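PDB 4ONQ: DNA methyltransferase from Nicotiana tabacum, which probably methylates DNA cytosines at carbon 5 using S-adenosylmethionine, here represented by its catalytic domain with the methyl-donor analogue sinefungin bound. Local coordinates for residues V68-F73 / S210-T215; C74-K79 / T120-L125. The protein carries 5 engineered substitutions. One frame throughout, in Å; residues are numbered along the deposited sequence.

Contact 1 of 2, residues V68-F73 / S210-T215; sequences VDSKYF and SFQVDT. With SFG (sinefungin), chain C.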
loop_
_atom_site.group_PDB
_atom_site.type_symbol
_atom_site.label_atom_id
_atom_site.label_comp_id
_atom_site.label_asym_id
_atom_site.label_seq_id
_atom_site.Cartn_x
_atom_site.Cartn_y
_atom_site.Cartn_z
ATOM N N VAL A 68 10.432 5.005 -0.454
ATOM C CA VAL A 68 9.843 5.294 -1.755
ATOM C C VAL A 68 8.462 5.950 -1.637
ATOM O O VAL A 68 7.666 5.639 -0.737
ATOM C CB VAL A 68 9.861 4.049 -2.703
ATOM C CG1 VAL A 68 9.961 2.768 -1.911
ATOM C CG2 VAL A 68 8.658 4.028 -3.633
ATOM N N ASP A 69 8.229 6.908 -2.527
ATOM C CA ASP A 69 6.984 7.646 -2.595
ATOM C C ASP A 69 6.163 7.047 -3.725
ATOM O O ASP A 69 6.648 6.908 -4.850
ATOM C CB ASP A 69 7.278 9.124 -2.875
ATOM C CG ASP A 69 6.077 10.022 -2.641
ATOM O OD1 ASP A 69 4.931 9.588 -2.895
ATOM O OD2 ASP A 69 6.283 11.171 -2.198
ATOM N N SER A 70 4.915 6.698 -3.433
ATOM C CA SER A 70 4.084 6.023 -4.423
ATOM C C SER A 70 3.628 6.958 -5.530
ATOM O O SER A 70 2.938 6.536 -6.456
ATOM C CB SER A 70 2.882 5.351 -3.761
ATOM O OG SER A 70 3.293 4.233 -3.003
ATOM N N LYS A 71 4.078 8.181 -5.488
ATOM C CA LYS A 71 3.732 9.118 -6.500
ATOM C C LYS A 71 4.425 8.793 -7.766
ATOM O O LYS A 71 4.095 9.276 -8.803
ATOM C CB LYS A 71 4.129 10.490 -6.065
ATOM C CG LYS A 71 5.538 10.848 -6.316
ATOM C CD LYS A 71 5.837 12.157 -5.689
ATOM C CE LYS A 71 7.160 12.719 -6.058
ATOM N NZ LYS A 71 7.388 13.980 -5.359
ATOM N N TYR A 72 5.394 7.929 -7.669
ATOM C CA TYR A 72 6.094 7.418 -8.838
ATOM C C TYR A 72 5.394 6.195 -9.418
ATOM O O TYR A 72 5.867 5.598 -10.383
ATOM C CB TYR A 72 7.543 7.093 -8.481
ATOM C CG TYR A 72 8.334 8.320 -8.095
ATOM C CD1 TYR A 72 8.652 9.283 -9.039
ATOM C CD2 TYR A 72 8.756 8.520 -6.787
ATOM C CE1 TYR A 72 9.368 10.410 -8.696
ATOM C CE2 TYR A 72 9.470 9.646 -6.433
ATOM C CZ TYR A 72 9.775 10.585 -7.393
ATOM O OH TYR A 72 10.490 11.708 -7.055
ATOM N N PHE A 73 4.257 5.832 -8.832
ATOM C CA PHE A 73 3.523 4.657 -9.282
ATOM C C PHE A 73 2.055 4.946 -9.573
ATOM O O PHE A 73 1.380 4.154 -10.235
ATOM C CB PHE A 73 3.663 3.521 -8.271
ATOM C CG PHE A 73 5.073 3.028 -8.115
ATOM C CD1 PHE A 73 5.521 1.938 -8.838
ATOM C CD2 PHE A 73 5.955 3.665 -7.256
ATOM C CE1 PHE A 73 6.817 1.482 -8.699
ATOM C CE2 PHE A 73 7.252 3.218 -7.119
ATOM C CZ PHE A 73 7.681 2.123 -7.840
ATOM N N SER A 210 -4.185 0.711 3.497
ATOM C CA SER A 210 -3.668 -0.377 2.668
ATOM C C SER A 210 -2.314 -0.109 1.999
ATOM O O SER A 210 -1.756 0.980 2.114
ATOM C CB SER A 210 -4.698 -0.752 1.604
ATOM O OG SER A 210 -4.208 -1.808 0.806
ATOM N N PHE A 211 -1.787 -1.119 1.308
ATOM C CA PHE A 211 -0.617 -0.945 0.449
ATOM C C PHE A 211 -1.041 -0.187 -0.796
ATOM O O PHE A 211 -2.202 -0.246 -1.195
ATOM C CB PHE A 211 -0.094 -2.297 -0.036
ATOM C CG PHE A 211 0.637 -3.090 0.995
ATOM C CD1 PHE A 211 1.413 -2.471 1.951
ATOM C CD2 PHE A 211 0.567 -4.476 0.987
ATOM C CE1 PHE A 211 2.103 -3.220 2.890
ATOM C CE2 PHE A 211 1.244 -5.229 1.925
ATOM C CZ PHE A 211 2.016 -4.598 2.877
ATOM N N GLN A 212 -0.105 0.511 -1.428
ATOM C CA GLN A 212 -0.312 0.912 -2.810
ATOM C C GLN A 212 0.183 -0.268 -3.634
ATOM O O GLN A 212 1.364 -0.599 -3.602
ATOM C CB GLN A 212 0.462 2.187 -3.142
ATOM C CG GLN A 212 -0.098 2.970 -4.328
ATOM C CD GLN A 212 0.111 2.264 -5.654
ATOM O OE1 GLN A 212 1.175 1.703 -5.906
ATOM N NE2 GLN A 212 -0.908 2.290 -6.511
ATOM N N VAL A 213 -0.727 -0.921 -4.348
ATOM C CA VAL A 213 -0.426 -2.188 -5.014
ATOM C C VAL A 213 0.668 -2.143 -6.100
ATOM O O VAL A 213 1.462 -3.076 -6.214
ATOM C CB VAL A 213 -1.723 -2.841 -5.558
ATOM C CG1 VAL A 213 -1.413 -4.090 -6.354
ATOM C CG2 VAL A 213 -2.671 -3.165 -4.400
ATOM N N ASP A 214 0.721 -1.071 -6.888
ATOM C CA ASP A 214 1.710 -0.976 -7.969
ATOM C C ASP A 214 3.142 -0.910 -7.417
ATOM O O ASP A 214 4.071 -1.507 -7.977
ATOM C CB ASP A 214 1.441 0.244 -8.865
ATOM C CG ASP A 214 0.034 0.257 -9.453
ATOM O OD1 ASP A 214 -0.187 -0.398 -10.491
ATOM O OD2 ASP A 214 -0.847 0.944 -8.889
ATOM N N THR A 215 3.303 -0.186 -6.313
ATOM C CA THR A 215 4.590 -0.021 -5.641
ATOM C C THR A 215 5.099 -1.368 -5.111
ATOM O O THR A 215 6.209 -1.842 -5.443
ATOM C CB THR A 215 4.451 0.979 -4.450
ATOM O OG1 THR A 215 3.795 2.172 -4.893
ATOM C CG2 THR A 215 5.805 1.346 -3.865
HETATM N N SFG C . -1.722 -4.473 4.595
HETATM C CA SFG C . -3.128 -4.033 4.640
HETATM C C SFG C . -3.554 -3.773 3.196
HETATM O O SFG C . -2.669 -3.801 2.316
HETATM O OXT SFG C . -4.779 -3.623 3.001
HETATM C CB SFG C . -3.219 -2.792 5.545
HETATM C CG SFG C . -2.886 -3.337 6.932
HETATM C CD SFG C . -2.813 -2.414 8.166
HETATM N NE SFG C . -1.760 -1.401 8.066
HETATM C "C5'" SFG C . -2.591 -3.457 9.277
HETATM C "C4'" SFG C . -3.948 -4.194 9.132
HETATM O "O4'" SFG C . -3.712 -4.394 10.602
HETATM C "C3'" SFG C . -5.396 -3.842 9.451
HETATM O "O3'" SFG C . -6.271 -4.892 9.075
HETATM C "C2'" SFG C . -5.380 -3.614 10.911
HETATM O "O2'" SFG C . -6.725 -3.529 11.393
HETATM C "C1'" SFG C . -4.871 -5.064 11.118
HETATM N N9 SFG C . -4.697 -5.334 12.566
HETATM C C8 SFG C . -4.795 -4.533 13.613
HETATM N N7 SFG C . -4.507 -5.236 14.705
HETATM C C5 SFG C . -4.202 -6.481 14.336
HETATM C C6 SFG C . -3.848 -7.564 15.037
HETATM N N6 SFG C . -3.769 -7.423 16.358
HETATM N N1 SFG C . -3.582 -8.741 14.455
HETATM C C2 SFG C . -3.682 -8.830 13.067
HETATM N N3 SFG C . -4.055 -7.684 12.358
HETATM C C4 SFG C . -4.282 -6.527 13.006
#
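F73 lays one face of its ring on the backbone of T215: the CA of T215 stands 3.9 Å from the ring centroid and 13° off the normal, a CH-pi contact, and the two side chains cross at about a right angle. The T215 hydroxyl sits above the same side of the ring plane, its OG1 3.5 Å from F73 CD2. With chi1 at -50°, OG1 sits next to the T215 backbone N, which lets both reach one acceptor, Q212 OE1. That oxygen thus takes two bonds, 2.9 Å from T215 N and 2.8 Å from T215 OG1, the first nearly in line with the C=O and the second bent to 130°. Q212 is thereby the N-cap of helix 213-220, which packs against the edge strand 66-69 of the Rossmann-like methyltransferase sheet. The Q212 amide is held at its other end too, since NE2 donates to the anti lone pair of D214 OD2 and also to L185 O. From the 3-10 turn that follows strand 66-69, S70 OG donates to T215 OG1 at 2.8 Å, extending the chain of bonds to Q212 OE1, while V68 CG2 meets T215 CG2 tip to tip at 3.9 Å. Just before the cap, F211 N donates to sinefungin O at 3.0 Å, and the alpha-amino nitrogen N of sinefungin lies over a face of the F211 ring.

Contact 2 of 2, residues C74-K79 / T120-L125; sequences CAAARK and TKLNCL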
loop_
_atom_site.group_PDB
_atom_site.type_symbol
_atom_site.label_atom_id
_atom_site.label_comp_id
_atom_site.label_asym_id
_atom_site.label_seq_id
_atom_site.Cartn_x
_atom_site.Cartn_y
_atom_site.Cartn_z
ATOM N N CYS A 74 1.570 6.083 -9.087
ATOM C CA CYS A 74 0.172 6.456 -9.268
ATOM C C CYS A 74 0.015 7.948 -9.052
ATOM O O CYS A 74 0.998 8.655 -8.849
ATOM C CB CYS A 74 -0.731 5.695 -8.299
ATOM S SG CYS A 74 -0.410 6.077 -6.562
ATOM N N ALA A 75 -1.225 8.421 -9.090
ATOM C CA ALA A 75 -1.496 9.848 -9.005
ATOM C C ALA A 75 -1.654 10.347 -7.567
ATOM O O ALA A 75 -2.064 11.482 -7.346
ATOM C CB ALA A 75 -2.716 10.196 -9.828
ATOM N N ALA A 76 -1.342 9.541 -6.583
ATOM C CA ALA A 76 -1.390 9.951 -5.203
ATOM C C ALA A 76 -0.121 9.617 -4.449
ATOM O O ALA A 76 0.391 8.547 -4.541
ATOM C CB ALA A 76 -2.579 9.344 -4.499
ATOM N N ALA A 77 0.370 10.563 -3.680
ATOM C CA ALA A 77 1.560 10.364 -2.901
ATOM C C ALA A 77 1.412 9.419 -1.720
ATOM O O ALA A 77 0.435 9.425 -1.037
ATOM C CB ALA A 77 2.082 11.689 -2.442
ATOM N N ARG A 78 2.409 8.596 -1.510
ATOM C CA ARG A 78 2.484 7.820 -0.322
ATOM C C ARG A 78 3.926 7.507 0.013
ATOM O O ARG A 78 4.589 6.838 -0.727
ATOM C CB ARG A 78 1.701 6.556 -0.528
ATOM C CG ARG A 78 1.346 5.809 0.703
ATOM C CD ARG A 78 0.422 4.705 0.301
ATOM N NE ARG A 78 -0.346 4.194 1.410
ATOM C CZ ARG A 78 -1.496 4.688 1.819
ATOM N NH1 ARG A 78 -2.101 4.135 2.816
ATOM N NH2 ARG A 78 -2.043 5.709 1.233
ATOM N N LYS A 79 4.362 7.942 1.179
ATOM C CA LYS A 79 5.751 7.878 1.566
ATOM C C LYS A 79 5.969 6.822 2.558
ATOM O O LYS A 79 5.458 6.875 3.615
ATOM C CB LYS A 79 6.158 9.172 2.201
ATOM C CG LYS A 79 6.176 10.295 1.233
ATOM C CD LYS A 79 6.592 11.553 1.919
ATOM C CE LYS A 79 6.855 12.621 0.908
ATOM N NZ LYS A 79 6.322 13.917 1.361
ATOM N N THR A 120 -1.371 18.392 -9.443
ATOM C CA THR A 120 -1.488 17.341 -10.445
ATOM C C THR A 120 -1.322 16.007 -9.734
ATOM O O THR A 120 -1.410 14.939 -10.333
ATOM C CB THR A 120 -0.432 17.485 -11.550
ATOM O OG1 THR A 120 0.872 17.469 -10.962
ATOM C CG2 THR A 120 -0.627 18.794 -12.303
ATOM N N LYS A 121 -1.103 16.095 -8.429
ATOM C CA LYS A 121 -0.852 14.934 -7.601
ATOM C C LYS A 121 -1.627 15.093 -6.303
ATOM O O LYS A 121 -1.663 16.179 -5.720
ATOM C CB LYS A 121 0.640 14.846 -7.285
ATOM C CG LYS A 121 1.229 13.467 -7.442
ATOM C CD LYS A 121 1.656 13.205 -8.878
ATOM C CE LYS A 121 2.222 11.807 -9.013
ATOM N NZ LYS A 121 2.549 11.482 -10.415
ATOM N N LEU A 122 -2.250 14.013 -5.850
ATOM C CA LEU A 122 -2.958 14.024 -4.576
ATOM C C LEU A 122 -1.991 13.746 -3.429
ATOM O O LEU A 122 -0.924 13.173 -3.633
ATOM C CB LEU A 122 -4.075 12.979 -4.584
ATOM C CG LEU A 122 -5.244 13.256 -5.532
ATOM C CD1 LEU A 122 -5.918 11.966 -5.959
ATOM C CD2 LEU A 122 -6.251 14.169 -4.862
ATOM N N ASN A 123 -2.369 14.158 -2.225
ATOM C CA ASN A 123 -1.608 13.822 -1.028
ATOM C C ASN A 123 -1.871 12.383 -0.595
ATOM O O ASN A 123 -2.622 11.662 -1.255
ATOM C CB ASN A 123 -1.944 14.793 0.102
ATOM C CG ASN A 123 -1.409 16.185 -0.156
ATOM O OD1 ASN A 123 -0.836 16.455 -1.208
ATOM N ND2 ASN A 123 -1.599 17.079 0.804
ATOM N N CYS A 124 -1.241 11.963 0.499
ATOM C CA CYS A 124 -1.432 10.614 1.029
ATOM C C CYS A 124 -2.913 10.350 1.266
ATOM O O CYS A 124 -3.613 11.182 1.845
ATOM C CB CYS A 124 -0.639 10.427 2.328
ATOM S SG CYS A 124 -0.567 8.710 2.931
ATOM N N LEU A 125 -3.394 9.204 0.799
ATOM C CA LEU A 125 -4.808 8.868 0.949
ATOM C C LEU A 125 -5.089 8.394 2.370
ATOM O O LEU A 125 -4.489 7.425 2.822
ATOM C CB LEU A 125 -5.206 7.781 -0.046
ATOM C CG LEU A 125 -4.905 8.065 -1.516
ATOM C CD1 LEU A 125 -5.184 6.826 -2.358
ATOM C CD2 LEU A 125 -5.710 9.251 -2.015
HETATM O O HOH W 1 -1.617 7.364 -0.646
#
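Two nearly straight backbone bonds join A75-A77 to L122. L122 N donates to A75 O, and L122 O accepts from A77 N, each at 2.9 Å. Together they make a single parallel beta bridge, with A76 facing L122, between two loops that have no regular strand of their own. One loop leads from strand 66-69 into strand 79-84 of the methyltransferase sheet, and the other runs between helices 107-110 and 132-143. Past the bridge the backbones are joined by a water, which donates to A77 O, accepts from L125 N and, over a distance too short to be trusted in detail, lies in the guanidinium plane beside R78 NH2. R78 NH2 also gives a weak bond to L125 O at 3.4 Å. Its chain, extended from CG to NE with CG anti to the backbone N (chi1 -163°), runs past C124, whose SG lies over one face of the guanidinium. The stronger partner of this group is G208 O, bonded by NH1, so R78 also reaches the chain leading to the sinefungin pocket. Close to the water site, C124 CA makes a CA-H...O contact of 3.0 Å with A77 O. The apolar packing is centred on A76, whose CB meets L122 CB at 3.9 Å and L125 CG at 4.0 Å. At the other end K121, bent at chi2 (86°), sends NZ to R100 O and brings its CE within 3.4 Å of C74 O.

From the N terminus, the chain passes strand 66-69 and the short 3-10 turn of contact 1, then continues directly into the loop 74-79 of contact 2. Contact 2 closes the smaller loop, returning at 120-125; contact 1 closes at 210-215, so contact 2 is nested within it. Their centres lie 9 Å apart and they touch. S70 N and D69 OD1 each probably form a hydrogen bond with the backbone of R78, while R78 NH1 and K121 NZ reach S210 O and K71 O weakly. Contact 1 thus ties the sheet edge to helix 213-220 beside the sinefungin pocket, and contact 2 ties the loop between strands 66-69 and 79-84 to the one before helix 132-143.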